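PDB 3D3Q: tRNA delta(2)-isopentenylpyrophosphate transferase from Staphylococcus epidermidis ATCC 12228, which probably transfers a dimethylallyl group from dimethylallyl diphosphate to adenosine 37 of tRNAs that read codons beginning with uridine. Local coordinates for residues K87-I92 with K97-A102; V27-N32 with E58-P63; E80-A85 with L113-F118; I10-P15 with E22-V27. All blocks are in the same frame, centred on the assembly; numbering follows the deposited sequence.

Contact 1: residues K87-I92 with K97-A102; sequences KYIKDI and KVPIIA
Ile92 packs against Pro99, and followed outward from the backbone it shows how the two branches of one side chain share a proline. Its CB already lies 4.1 Å from Pro99 CB. With chi1 at -65°, CG2 stands anti to the Ile92 nitrogen and next to its carbonyl carbon, and this branch does most of the touching: CG2 rests 3.5 Å from Pro99 N and 3.9 Å from Val98 C, over the peptide link that enters the proline. The other branch runs out extended through CG1, and its tip, CD1, lies 4.1 Å from Pro99 CA. Helix 78-94 here comes down on a strand of the parallel sheet typical of P-loop NTPases, the two directions differing by 150°, and the chain reverses within four residues. Where it turns, Lys97 N donates to Ile92 O over 3.2 Å, and Lys97 CB leans on Ile92 CG2. One helical turn earlier Ile89 meets the same proline at about a right angle, its CG2 4.0 Å from Pro99 CB. The proline ring also touches Leu9 of neighbouring strand 8-13, while Ile89 reaches Tyr196.

Contact 2: residues V27-N32 with E58-P63; sequences VAKKFN and EMEGIP
Two kinds of interaction join the end of helix 20-30, the helix that follows the P-loop, to the loop 58-63, which leads into strand 64-65 at the edge of the sheet; the apolar one lies deeper. Ala28 CB points at Ile62 and meets both of its methyls, CG2 and CD1, each at 3.7 Å, so the small side chain sits against the ends of both branches. Ile62 CD1 also touches the aliphatic stem of Lys29, 3.8 Å from its CG, the two side chains crossing at a slant. Ile25, one turn back on the helix, and Ile35 of strand 33-37 pack on Ile62 as well.

The ionic interaction is a salt bridge at the surface. Lys29 NZ donates to Glu60 OE1 over 2.9 Å, arriving on the syn side but 30° out of the carboxylate plane. A bend at chi3 (-58°) turns the end of the lysine toward the acid, and the two chains cross at about a right angle. Glu60 is presented by a type I' turn from selenomethionine Met59 to Ile62, in which Glu60 and Gly61 take up the positive phi angles.

Glu26 forms a weak, long ion pair with the same ammonium group. Lys29 NZ thus lies beside two neighbouring acids, and its charge probably eases their mutual repulsion, while its CG borders the Ala28-Ile62 contact.

Contact 3: residues E80-A85 with L113-F118; sequences EFKKRA and LYNYAF
Every torsion of Lys82 is near 180°, beginning with chi1 at -178°, and the fully extended chain carries NZ from the helix to Asn115, whose own chi1 of -90° brings its amide back toward helix 78-94. In this P-loop NTPase-like alpha/beta fold the contact spans from helix 78-94, which precedes strand 98-102, to the loop leaving helix 106-113, which follows it. It is a small surface contact resting almost wholly on one lysine. Lys82 NZ lies 3.0 Å from Asn115 ND2 as modelled, although the amide is probably turned over, and the two side chains cross at about a right angle. Tyr114 O is more distant from NZ, at 4.2 Å, and Ser111 O accepts a weak hydrogen bond from it, so the ammonium group sits beside the carbonyl end of helix 106-113, where a positive charge would be electrostatically welcome.

Elsewhere on helix 78-94, Arg84 grips Glu80 side-on: NE and NH2 each lie 2.8 Å from Glu80 OE1, which stays in the guanidinium plane while NE approaches it from above the carboxylate. Where helix 106-113 ends, Leu113 CB lies over the centre of the Tyr114 ring, 3.9 Å above its plane.

Contact 4: residues I10-P15 with E22-V27; sequences IVIVGP and ELSIEV
Ile12 and Ser24 supply the nearest pair of CA atoms, 6.9 Å apart, where strand 10-13 and helix 22-27 run at 158° to one another with axes 9.3 Å apart. This is the strand-loop-helix unit that opens P-loop NTPases: the chain leaves the strand through Gly14 and Pro15, part of a predicted ATP-binding loop, and returns as the helix.

One side chain of the strand, Ile12, makes the close approaches to the helix. Its chi1 of -54° sets CG2 anti to the backbone nitrogen and sends the two branches to different helix residues. CG2 meets Leu23 CD2 at 3.9 Å, the two side chains crossing obliquely. The longer branch ends in CD1, which lies 3.5 Å from Ser24 OG and 3.8 Å from Ser24 CA, and one turn further on comes within 4.3 Å of Val27 CG2. Leu23 also touches Ile201 of strand 197-204 and Met303 and Ile307 of helix 300-314.

Ser24 is the polar exception in this buried layer. Its OG is hydrogen-bonded to Lys20 O in the preceding turn, so a hydroxyl can lie against an isoleucine methyl with its polar need met inside the helix. Lys20 in turn bonds through NZ to Gly14 O. The cohesion between strand and helix is thus apolar, whereas polar links within the loop and first helical turn probably help to hold the predicted nucleotide-binding loop.

In the fold
From the N terminus the first closure is contact 4, which brings helix 20-30 back against strand 8-13 around the P-loop. Val27 then passes directly into contact 2, where the end of the same helix meets the loop before strand 64-65, closing a longer excursion that includes strand 33-37. Contact 3 opens next on helix 78-94 and closes only after helix 106-113; contact 1 lies wholly within that span, joining the later part of helix 78-94 to strand 98-102. No two closures cross. Strands 98-102 and 8-13 are sheet neighbours, Ile101 probably hydrogen-bonding through N and O to Ile10 and Ile12, so contacts 1 and 4 meet there, and Ile100 packs on Ala28 of contact 2.

Contact 1: residues K87-I92 with K97-A102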
loop_
_atom_site.group_PDB
_atom_site.type_symbol
_atom_site.label_atom_id
_atom_site.label_comp_id
_atom_site.label_asym_id
_atom_site.label_seq_id
_atom_site.Cartn_x
_atom_site.Cartn_y
_atom_site.Cartn_z
ATOM N N LYS A 87 -3.973 18.236 6.899
ATOM C CA LYS A 87 -3.792 19.653 6.649
ATOM C C LYS A 87 -3.473 19.879 5.171
ATOM O O LYS A 87 -4.093 20.722 4.531
ATOM C CB LYS A 87 -2.679 20.215 7.543
ATOM C CG LYS A 87 -2.974 20.111 9.042
ATOM C CD LYS A 87 -1.731 20.405 9.882
ATOM C CE LYS A 87 -1.989 20.211 11.390
ATOM N NZ LYS A 87 -0.741 20.249 12.231
ATOM N N TYR A 88 -2.529 19.112 4.630
ATOM C CA TYR A 88 -2.151 19.237 3.225
ATOM C C TYR A 88 -3.326 18.929 2.285
ATOM O O TYR A 88 -3.539 19.607 1.278
ATOM C CB TYR A 88 -0.969 18.314 2.887
ATOM C CG TYR A 88 0.394 18.763 3.403
ATOM C CD1 TYR A 88 1.076 18.016 4.375
ATOM C CD2 TYR A 88 1.033 19.897 2.880
ATOM C CE1 TYR A 88 2.358 18.375 4.808
ATOM C CE2 TYR A 88 2.320 20.267 3.306
ATOM C CZ TYR A 88 2.973 19.500 4.268
ATOM O OH TYR A 88 4.236 19.842 4.702
ATOM N N ILE A 89 -4.098 17.906 2.608
ATOM C CA ILE A 89 -5.231 17.564 1.774
ATOM C C ILE A 89 -6.223 18.736 1.693
ATOM O O ILE A 89 -6.878 18.917 0.667
ATOM C CB ILE A 89 -5.946 16.292 2.303
ATOM C CG1 ILE A 89 -4.992 15.092 2.210
ATOM C CG2 ILE A 89 -7.218 16.043 1.518
ATOM C CD1 ILE A 89 -5.529 13.811 2.817
ATOM N N LYS A 90 -6.348 19.524 2.763
ATOM C CA LYS A 90 -7.263 20.675 2.753
ATOM C C LYS A 90 -6.630 21.837 1.997
ATOM O O LYS A 90 -7.273 22.467 1.161
ATOM C CB LYS A 90 -7.612 21.134 4.181
ATOM C CG LYS A 90 -8.889 20.517 4.794
ATOM C CD LYS A 90 -9.214 21.056 6.223
ATOM C CE LYS A 90 -8.167 20.622 7.282
ATOM N NZ LYS A 90 -8.367 21.144 8.673
ATOM N N ASP A 91 -5.368 22.120 2.292
ATOM C CA ASP A 91 -4.685 23.209 1.624
ATOM C C ASP A 91 -4.731 22.987 0.117
ATOM O O ASP A 91 -5.035 23.901 -0.634
ATOM C CB ASP A 91 -3.240 23.288 2.103
ATOM C CG ASP A 91 -2.522 24.497 1.568
ATOM O OD1 ASP A 91 -2.902 25.623 1.956
ATOM O OD2 ASP A 91 -1.587 24.323 0.763
ATOM N N ILE A 92 -4.436 21.762 -0.314
ATOM C CA ILE A 92 -4.450 21.397 -1.734
ATOM C C ILE A 92 -5.825 21.648 -2.372
ATOM O O ILE A 92 -5.931 22.344 -3.390
ATOM C CB ILE A 92 -4.062 19.891 -1.932
ATOM C CG1 ILE A 92 -2.615 19.669 -1.489
ATOM C CG2 ILE A 92 -4.235 19.469 -3.384
ATOM C CD1 ILE A 92 -2.144 18.234 -1.596
ATOM N N LYS A 97 -7.065 22.220 -6.431
ATOM C CA LYS A 97 -6.280 21.144 -7.026
ATOM C C LYS A 97 -6.774 19.778 -6.542
ATOM O O LYS A 97 -7.714 19.681 -5.746
ATOM C CB LYS A 97 -4.793 21.322 -6.694
ATOM C CG LYS A 97 -4.046 22.278 -7.622
ATOM C CD LYS A 97 -2.612 22.532 -7.135
ATOM C CE LYS A 97 -1.608 22.694 -8.311
ATOM N NZ LYS A 97 -1.951 23.801 -9.272
ATOM N N VAL A 98 -6.136 18.722 -7.031
ATOM C CA VAL A 98 -6.526 17.374 -6.666
ATOM C C VAL A 98 -5.527 16.701 -5.761
ATOM O O VAL A 98 -4.447 16.296 -6.203
ATOM C CB VAL A 98 -6.691 16.497 -7.902
ATOM C CG1 VAL A 98 -7.084 15.092 -7.484
ATOM C CG2 VAL A 98 -7.729 17.101 -8.815
ATOM N N PRO A 99 -5.875 16.561 -4.475
ATOM C CA PRO A 99 -4.990 15.919 -3.506
ATOM C C PRO A 99 -4.807 14.426 -3.838
ATOM O O PRO A 99 -5.785 13.668 -3.935
ATOM C CB PRO A 99 -5.713 16.148 -2.190
ATOM C CG PRO A 99 -7.139 16.068 -2.601
ATOM C CD PRO A 99 -7.176 16.876 -3.869
ATOM N N ILE A 100 -3.547 14.011 -3.999
ATOM C CA ILE A 100 -3.200 12.628 -4.347
ATOM C C ILE A 100 -2.152 12.100 -3.380
ATOM O O ILE A 100 -1.117 12.732 -3.175
ATOM C CB ILE A 100 -2.574 12.554 -5.762
ATOM C CG1 ILE A 100 -3.453 13.290 -6.775
ATOM C CG2 ILE A 100 -2.415 11.129 -6.175
ATOM C CD1 ILE A 100 -2.696 13.733 -7.999
ATOM N N ILE A 101 -2.415 10.949 -2.781
ATOM C CA ILE A 101 -1.441 10.359 -1.879
ATOM C C ILE A 101 -0.854 9.119 -2.559
ATOM O O ILE A 101 -1.571 8.228 -3.006
ATOM C CB ILE A 101 -2.059 9.995 -0.507
ATOM C CG1 ILE A 101 -3.290 9.127 -0.702
ATOM C CG2 ILE A 101 -2.421 11.264 0.240
ATOM C CD1 ILE A 101 -4.006 8.826 0.583
ATOM N N ALA A 102 0.469 9.111 -2.657
ATOM C CA ALA A 102 1.205 8.038 -3.276
ATOM C C ALA A 102 1.842 7.223 -2.180
ATOM O O ALA A 102 2.433 7.770 -1.244
ATOM C CB ALA A 102 2.266 8.600 -4.175
#

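Contact 2: residues V27-N32 with E58-P63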
loop_
_atom_site.group_PDB
_atom_site.type_symbol
_atom_site.label_atom_id
_atom_site.label_comp_id
_atom_site.label_asym_id
_atom_site.label_seq_id
_atom_site.Cartn_x
_atom_site.Cartn_y
_atom_site.Cartn_z
ATOM N N VAL A 27 -1.011 10.986 -13.170
ATOM C CA VAL A 27 -2.354 11.407 -12.792
ATOM C C VAL A 27 -2.292 12.868 -12.362
ATOM O O VAL A 27 -3.181 13.655 -12.661
ATOM C CB VAL A 27 -2.880 10.577 -11.623
ATOM C CG1 VAL A 27 -4.200 11.121 -11.154
ATOM C CG2 VAL A 27 -3.012 9.144 -12.047
ATOM N N ALA A 28 -1.219 13.217 -11.665
ATOM C CA ALA A 28 -1.022 14.566 -11.189
ATOM C C ALA A 28 -0.868 15.525 -12.354
ATOM O O ALA A 28 -1.283 16.685 -12.278
ATOM C CB ALA A 28 0.197 14.629 -10.305
ATOM N N LYS A 29 -0.273 15.051 -13.441
ATOM C CA LYS A 29 -0.084 15.897 -14.609
ATOM C C LYS A 29 -1.328 16.004 -15.473
ATOM O O LYS A 29 -1.480 16.981 -16.190
ATOM C CB LYS A 29 1.072 15.387 -15.470
ATOM C CG LYS A 29 2.451 15.623 -14.881
ATOM C CD LYS A 29 3.530 15.547 -15.968
ATOM C CE LYS A 29 3.538 14.190 -16.697
ATOM N NZ LYS A 29 4.547 14.121 -17.804
ATOM N N LYS A 30 -2.214 15.015 -15.418
ATOM C CA LYS A 30 -3.411 15.074 -16.238
ATOM C C LYS A 30 -4.557 15.776 -15.507
ATOM O O LYS A 30 -5.517 16.205 -16.140
ATOM C CB LYS A 30 -3.830 13.661 -16.670
ATOM C CG LYS A 30 -4.879 13.598 -17.776
ATOM C CD LYS A 30 -5.225 12.153 -18.104
ATOM C CE LYS A 30 -6.105 12.039 -19.343
ATOM N NZ LYS A 30 -6.287 10.608 -19.751
ATOM N N PHE A 31 -4.453 15.906 -14.183
ATOM C CA PHE A 31 -5.489 16.560 -13.380
ATOM C C PHE A 31 -4.880 17.569 -12.433
ATOM O O PHE A 31 -5.368 17.756 -11.320
ATOM C CB PHE A 31 -6.264 15.524 -12.583
ATOM C CG PHE A 31 -6.929 14.505 -13.437
ATOM C CD1 PHE A 31 -8.166 14.765 -14.012
ATOM C CD2 PHE A 31 -6.291 13.306 -13.729
ATOM C CE1 PHE A 31 -8.762 13.840 -14.874
ATOM C CE2 PHE A 31 -6.872 12.372 -14.589
ATOM C CZ PHE A 31 -8.111 12.637 -15.166
ATOM N N ASN A 32 -3.821 18.228 -12.904
ATOM C CA ASN A 32 -3.059 19.228 -12.140
ATOM C C ASN A 32 -3.268 19.089 -10.637
ATOM O O ASN A 32 -3.895 19.930 -9.984
ATOM C CB ASN A 32 -3.390 20.662 -12.604
ATOM C CG ASN A 32 -4.761 21.128 -12.140
ATOM O OD1 ASN A 32 -5.746 20.389 -12.251
ATOM N ND2 ASN A 32 -4.839 22.358 -11.634
ATOM N N GLU A 58 12.716 13.495 -10.992
ATOM C CA GLU A 58 11.691 12.553 -11.378
ATOM C C GLU A 58 10.287 13.055 -11.082
ATOM O O GLU A 58 9.322 12.612 -11.700
ATOM C CB GLU A 58 11.948 11.221 -10.683
ATOM C CG GLU A 58 13.341 10.659 -10.965
ATOM C CD GLU A 58 13.585 9.328 -10.276
ATOM O OE1 GLU A 58 13.417 9.264 -9.036
ATOM O OE2 GLU A 58 13.948 8.353 -10.977
HETATM N N MSE A 59 10.172 13.988 -10.144
HETATM C CA MSE A 59 8.870 14.554 -9.778
HETATM C C MSE A 59 8.254 15.364 -10.911
HETATM O O MSE A 59 7.120 15.826 -10.800
HETATM C CB MSE A 59 9.010 15.460 -8.558
HETATM C CG MSE A 59 9.382 14.751 -7.277
HETATM SE SE MSE A 59 9.457 15.988 -5.778
HETATM C CE MSE A 59 11.023 15.290 -4.866
ATOM N N GLU A 60 9.022 15.539 -11.987
ATOM C CA GLU A 60 8.595 16.294 -13.169
ATOM C C GLU A 60 7.804 17.564 -12.880
ATOM O O GLU A 60 6.846 17.863 -13.585
ATOM C CB GLU A 60 7.781 15.394 -14.101
ATOM C CG GLU A 60 8.620 14.601 -15.087
ATOM C CD GLU A 60 7.879 13.395 -15.639
ATOM O OE1 GLU A 60 6.656 13.510 -15.900
ATOM O OE2 GLU A 60 8.523 12.334 -15.823
ATOM N N GLY A 61 8.197 18.315 -11.860
ATOM C CA GLY A 61 7.485 19.540 -11.570
ATOM C C GLY A 61 6.381 19.383 -10.547
ATOM O O GLY A 61 6.124 20.295 -9.763
ATOM N N ILE A 62 5.712 18.239 -10.542
ATOM C CA ILE A 62 4.647 18.022 -9.577
ATOM C C ILE A 62 5.195 18.135 -8.157
ATOM O O ILE A 62 6.125 17.432 -7.779
ATOM C CB ILE A 62 4.039 16.630 -9.729
ATOM C CG1 ILE A 62 3.510 16.435 -11.155
ATOM C CG2 ILE A 62 2.972 16.435 -8.660
ATOM C CD1 ILE A 62 2.404 17.379 -11.540
ATOM N N PRO A 63 4.620 19.024 -7.346
ATOM C CA PRO A 63 5.079 19.198 -5.963
ATOM C C PRO A 63 4.748 18.025 -5.031
ATOM O O PRO A 63 3.609 17.567 -4.991
ATOM C CB PRO A 63 4.382 20.493 -5.535
ATOM C CG PRO A 63 3.117 20.475 -6.333
ATOM C CD PRO A 63 3.606 20.035 -7.691
#

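Contact 3: residues E80-A85 with L113-F118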
loop_
_atom_site.group_PDB
_atom_site.type_symbol
_atom_site.label_atom_id
_atom_site.label_comp_id
_atom_site.label_asym_id
_atom_site.label_seq_id
_atom_site.Cartn_x
_atom_site.Cartn_y
_atom_site.Cartn_z
ATOM N N GLU A 80 0.854 10.744 13.292
ATOM C CA GLU A 80 1.683 11.884 12.923
ATOM C C GLU A 80 1.433 12.181 11.439
ATOM O O GLU A 80 1.245 13.335 11.051
ATOM C CB GLU A 80 3.168 11.568 13.192
ATOM C CG GLU A 80 4.140 12.698 12.857
ATOM C CD GLU A 80 3.748 14.045 13.452
ATOM O OE1 GLU A 80 4.487 15.027 13.207
ATOM O OE2 GLU A 80 2.718 14.134 14.160
ATOM N N PHE A 81 1.393 11.120 10.633
ATOM C CA PHE A 81 1.152 11.201 9.188
ATOM C C PHE A 81 -0.249 11.749 8.914
ATOM O O PHE A 81 -0.446 12.566 8.011
ATOM C CB PHE A 81 1.322 9.797 8.566
ATOM C CG PHE A 81 0.693 9.642 7.201
ATOM C CD1 PHE A 81 1.125 10.402 6.127
ATOM C CD2 PHE A 81 -0.358 8.752 7.003
ATOM C CE1 PHE A 81 0.519 10.289 4.889
ATOM C CE2 PHE A 81 -0.969 8.634 5.761
ATOM C CZ PHE A 81 -0.530 9.404 4.708
ATOM N N LYS A 82 -1.217 11.300 9.709
ATOM C CA LYS A 82 -2.609 11.733 9.564
ATOM C C LYS A 82 -2.784 13.227 9.847
ATOM O O LYS A 82 -3.465 13.938 9.106
ATOM C CB LYS A 82 -3.514 10.922 10.503
ATOM C CG LYS A 82 -4.988 11.255 10.392
ATOM C CD LYS A 82 -5.802 10.495 11.414
ATOM C CE LYS A 82 -7.248 10.972 11.389
ATOM N NZ LYS A 82 -8.204 9.998 12.005
ATOM N N LYS A 83 -2.164 13.692 10.925
ATOM C CA LYS A 83 -2.254 15.093 11.302
ATOM C C LYS A 83 -1.739 15.982 10.181
ATOM O O LYS A 83 -2.419 16.934 9.777
ATOM C CB LYS A 83 -1.452 15.355 12.581
ATOM C CG LYS A 83 -1.484 16.801 13.014
ATOM C CD LYS A 83 -0.759 17.034 14.326
ATOM C CE LYS A 83 -1.017 18.462 14.818
ATOM N NZ LYS A 83 -0.381 18.763 16.136
ATOM N N ARG A 84 -0.541 15.663 9.679
ATOM C CA ARG A 84 0.107 16.427 8.586
ATOM C C ARG A 84 -0.588 16.254 7.234
ATOM O O ARG A 84 -0.732 17.213 6.481
ATOM C CB ARG A 84 1.581 16.021 8.426
ATOM C CG ARG A 84 2.413 16.185 9.665
ATOM C CD ARG A 84 3.897 16.066 9.355
ATOM N NE ARG A 84 4.688 16.068 10.585
ATOM C CZ ARG A 84 5.744 16.843 10.808
ATOM N NH1 ARG A 84 6.161 17.698 9.878
ATOM N NH2 ARG A 84 6.374 16.769 11.975
ATOM N N ALA A 85 -1.006 15.028 6.936
ATOM C CA ALA A 85 -1.686 14.756 5.689
ATOM C C ALA A 85 -3.044 15.468 5.611
ATOM O O ALA A 85 -3.373 16.035 4.576
ATOM C CB ALA A 85 -1.851 13.254 5.497
ATOM N N LEU A 113 -8.056 7.359 6.138
ATOM C CA LEU A 113 -9.324 7.288 5.432
ATOM C C LEU A 113 -10.548 7.212 6.335
ATOM O O LEU A 113 -11.576 7.816 6.041
ATOM C CB LEU A 113 -9.315 6.091 4.478
ATOM C CG LEU A 113 -8.214 6.152 3.412
ATOM C CD1 LEU A 113 -8.225 4.880 2.596
ATOM C CD2 LEU A 113 -8.433 7.367 2.519
ATOM N N TYR A 114 -10.422 6.500 7.447
ATOM C CA TYR A 114 -11.539 6.311 8.358
ATOM C C TYR A 114 -11.280 6.814 9.760
ATOM O O TYR A 114 -10.156 6.763 10.239
ATOM C CB TYR A 114 -11.868 4.823 8.428
ATOM C CG TYR A 114 -11.952 4.173 7.070
ATOM C CD1 TYR A 114 -12.854 4.639 6.129
ATOM C CD2 TYR A 114 -11.125 3.101 6.726
ATOM C CE1 TYR A 114 -12.942 4.071 4.880
ATOM C CE2 TYR A 114 -11.203 2.512 5.468
ATOM C CZ TYR A 114 -12.126 3.014 4.547
ATOM O OH TYR A 114 -12.261 2.483 3.293
ATOM N N ASN A 115 -12.328 7.281 10.424
ATOM C CA ASN A 115 -12.197 7.762 11.788
ATOM C C ASN A 115 -12.609 6.728 12.805
ATOM O O ASN A 115 -13.464 7.007 13.636
ATOM C CB ASN A 115 -13.061 8.983 12.001
ATOM C CG ASN A 115 -12.345 10.243 11.691
ATOM O OD1 ASN A 115 -12.881 11.323 11.901
ATOM N ND2 ASN A 115 -11.112 10.128 11.186
ATOM N N TYR A 116 -12.019 5.543 12.749
ATOM C CA TYR A 116 -12.373 4.504 13.701
ATOM C C TYR A 116 -11.130 3.738 14.122
ATOM O O TYR A 116 -10.133 3.702 13.395
ATOM C CB TYR A 116 -13.446 3.548 13.106
ATOM C CG TYR A 116 -12.925 2.333 12.318
ATOM C CD1 TYR A 116 -12.553 1.141 12.968
ATOM C CD2 TYR A 116 -12.757 2.390 10.915
ATOM C CE1 TYR A 116 -12.022 0.051 12.239
ATOM C CE2 TYR A 116 -12.229 1.299 10.190
ATOM C CZ TYR A 116 -11.865 0.148 10.864
ATOM O OH TYR A 116 -11.311 -0.888 10.175
ATOM N N ALA A 117 -11.186 3.148 15.313
ATOM C CA ALA A 117 -10.072 2.375 15.839
ATOM C C ALA A 117 -10.154 0.966 15.271
ATOM O O ALA A 117 -11.169 0.288 15.438
ATOM C CB ALA A 117 -10.135 2.338 17.360
ATOM N N PHE A 118 -9.089 0.543 14.592
ATOM C CA PHE A 118 -9.027 -0.783 13.988
ATOM C C PHE A 118 -9.159 -1.873 15.032
ATOM O O PHE A 118 -9.438 -1.614 16.204
ATOM C CB PHE A 118 -7.689 -1.000 13.242
ATOM C CG PHE A 118 -6.543 -1.519 14.123
ATOM C CD1 PHE A 118 -5.716 -2.560 13.676
ATOM C CD2 PHE A 118 -6.265 -0.942 15.373
ATOM C CE1 PHE A 118 -4.629 -3.016 14.452
ATOM C CE2 PHE A 118 -5.177 -1.393 16.157
ATOM C CZ PHE A 118 -4.358 -2.431 15.695
#

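Contact 4: residues I10-P15 with E22-V27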
loop_
_atom_site.group_PDB
_atom_site.type_symbol
_atom_site.label_atom_id
_atom_site.label_comp_id
_atom_site.label_asym_id
_atom_site.label_seq_id
_atom_site.Cartn_x
_atom_site.Cartn_y
_atom_site.Cartn_z
ATOM N N ILE A 10 -7.386 10.995 -4.249
ATOM C CA ILE A 10 -6.944 9.805 -4.994
ATOM C C ILE A 10 -5.908 9.101 -4.141
ATOM O O ILE A 10 -5.048 9.753 -3.554
ATOM C CB ILE A 10 -6.230 10.125 -6.356
ATOM C CG1 ILE A 10 -7.173 10.812 -7.344
ATOM C CG2 ILE A 10 -5.775 8.827 -7.013
ATOM C CD1 ILE A 10 -8.269 9.908 -7.843
ATOM N N VAL A 11 -5.985 7.779 -4.055
ATOM C CA VAL A 11 -4.998 7.027 -3.265
ATOM C C VAL A 11 -4.439 5.876 -4.134
ATOM O O VAL A 11 -5.185 5.003 -4.597
ATOM C CB VAL A 11 -5.628 6.446 -1.944
ATOM C CG1 VAL A 11 -4.546 5.893 -1.040
ATOM C CG2 VAL A 11 -6.402 7.512 -1.216
ATOM N N ILE A 12 -3.126 5.884 -4.352
ATOM C CA ILE A 12 -2.468 4.875 -5.175
ATOM C C ILE A 12 -1.437 4.092 -4.370
ATOM O O ILE A 12 -0.299 4.537 -4.193
ATOM C CB ILE A 12 -1.772 5.531 -6.390
ATOM C CG1 ILE A 12 -2.784 6.389 -7.150
ATOM C CG2 ILE A 12 -1.218 4.466 -7.314
ATOM C CD1 ILE A 12 -2.185 7.219 -8.263
ATOM N N VAL A 13 -1.843 2.922 -3.880
ATOM C CA VAL A 13 -0.963 2.074 -3.085
ATOM C C VAL A 13 -0.418 0.966 -3.952
ATOM O O VAL A 13 -0.961 0.688 -5.009
ATOM C CB VAL A 13 -1.712 1.436 -1.896
ATOM C CG1 VAL A 13 -2.183 2.510 -0.924
ATOM C CG2 VAL A 13 -2.890 0.636 -2.404
ATOM N N GLY A 14 0.655 0.333 -3.508
ATOM C CA GLY A 14 1.238 -0.738 -4.289
ATOM C C GLY A 14 2.639 -1.011 -3.791
ATOM O O GLY A 14 3.248 -0.156 -3.163
ATOM N N PRO A 15 3.182 -2.202 -4.062
ATOM C CA PRO A 15 4.535 -2.510 -3.594
ATOM C C PRO A 15 5.592 -1.561 -4.155
ATOM O O PRO A 15 5.373 -0.933 -5.186
ATOM C CB PRO A 15 4.724 -3.961 -4.037
ATOM C CG PRO A 15 3.859 -4.062 -5.256
ATOM C CD PRO A 15 2.620 -3.319 -4.843
ATOM N N GLU A 22 5.257 6.455 -10.354
ATOM C CA GLU A 22 5.190 7.003 -11.697
ATOM C C GLU A 22 3.740 7.323 -12.028
ATOM O O GLU A 22 3.432 8.427 -12.469
ATOM C CB GLU A 22 5.755 5.997 -12.701
ATOM C CG GLU A 22 7.246 5.709 -12.535
ATOM C CD GLU A 22 7.583 4.802 -11.343
ATOM O OE1 GLU A 22 8.788 4.612 -11.075
ATOM O OE2 GLU A 22 6.665 4.275 -10.682
ATOM N N LEU A 23 2.850 6.360 -11.800
ATOM C CA LEU A 23 1.431 6.551 -12.064
ATOM C C LEU A 23 0.902 7.805 -11.361
ATOM O O LEU A 23 0.157 8.580 -11.954
ATOM C CB LEU A 23 0.637 5.320 -11.609
ATOM C CG LEU A 23 -0.891 5.392 -11.773
ATOM C CD1 LEU A 23 -1.249 5.484 -13.231
ATOM C CD2 LEU A 23 -1.510 4.177 -11.164
ATOM N N SER A 24 1.288 8.004 -10.101
ATOM C CA SER A 24 0.843 9.183 -9.348
ATOM C C SER A 24 1.170 10.466 -10.100
ATOM O O SER A 24 0.317 11.323 -10.276
ATOM C CB SER A 24 1.499 9.247 -7.966
ATOM O OG SER A 24 1.005 8.228 -7.124
ATOM N N ILE A 25 2.408 10.595 -10.549
ATOM C CA ILE A 25 2.809 11.783 -11.263
ATOM C C ILE A 25 1.997 11.954 -12.554
ATOM O O ILE A 25 1.547 13.065 -12.871
ATOM C CB ILE A 25 4.327 11.738 -11.550
ATOM C CG1 ILE A 25 5.078 11.718 -10.215
ATOM C CG2 ILE A 25 4.755 12.920 -12.385
ATOM C CD1 ILE A 25 6.563 11.797 -10.336
ATOM N N GLU A 26 1.780 10.865 -13.289
ATOM C CA GLU A 26 1.004 10.928 -14.535
ATOM C C GLU A 26 -0.420 11.429 -14.279
ATOM O O GLU A 26 -0.964 12.197 -15.072
ATOM C CB GLU A 26 0.967 9.549 -15.216
ATOM C CG GLU A 26 2.325 9.116 -15.792
ATOM C CD GLU A 26 2.846 10.043 -16.902
ATOM O OE1 GLU A 26 2.311 9.990 -18.043
ATOM O OE2 GLU A 26 3.786 10.839 -16.628
ATOM N N VAL A 27 -1.011 10.986 -13.170
ATOM C CA VAL A 27 -2.354 11.407 -12.792
ATOM C C VAL A 27 -2.292 12.868 -12.362
ATOM O O VAL A 27 -3.181 13.655 -12.661
ATOM C CB VAL A 27 -2.880 10.577 -11.623
ATOM C CG1 VAL A 27 -4.200 11.121 -11.154
ATOM C CG2 VAL A 27 -3.012 9.144 -12.047
#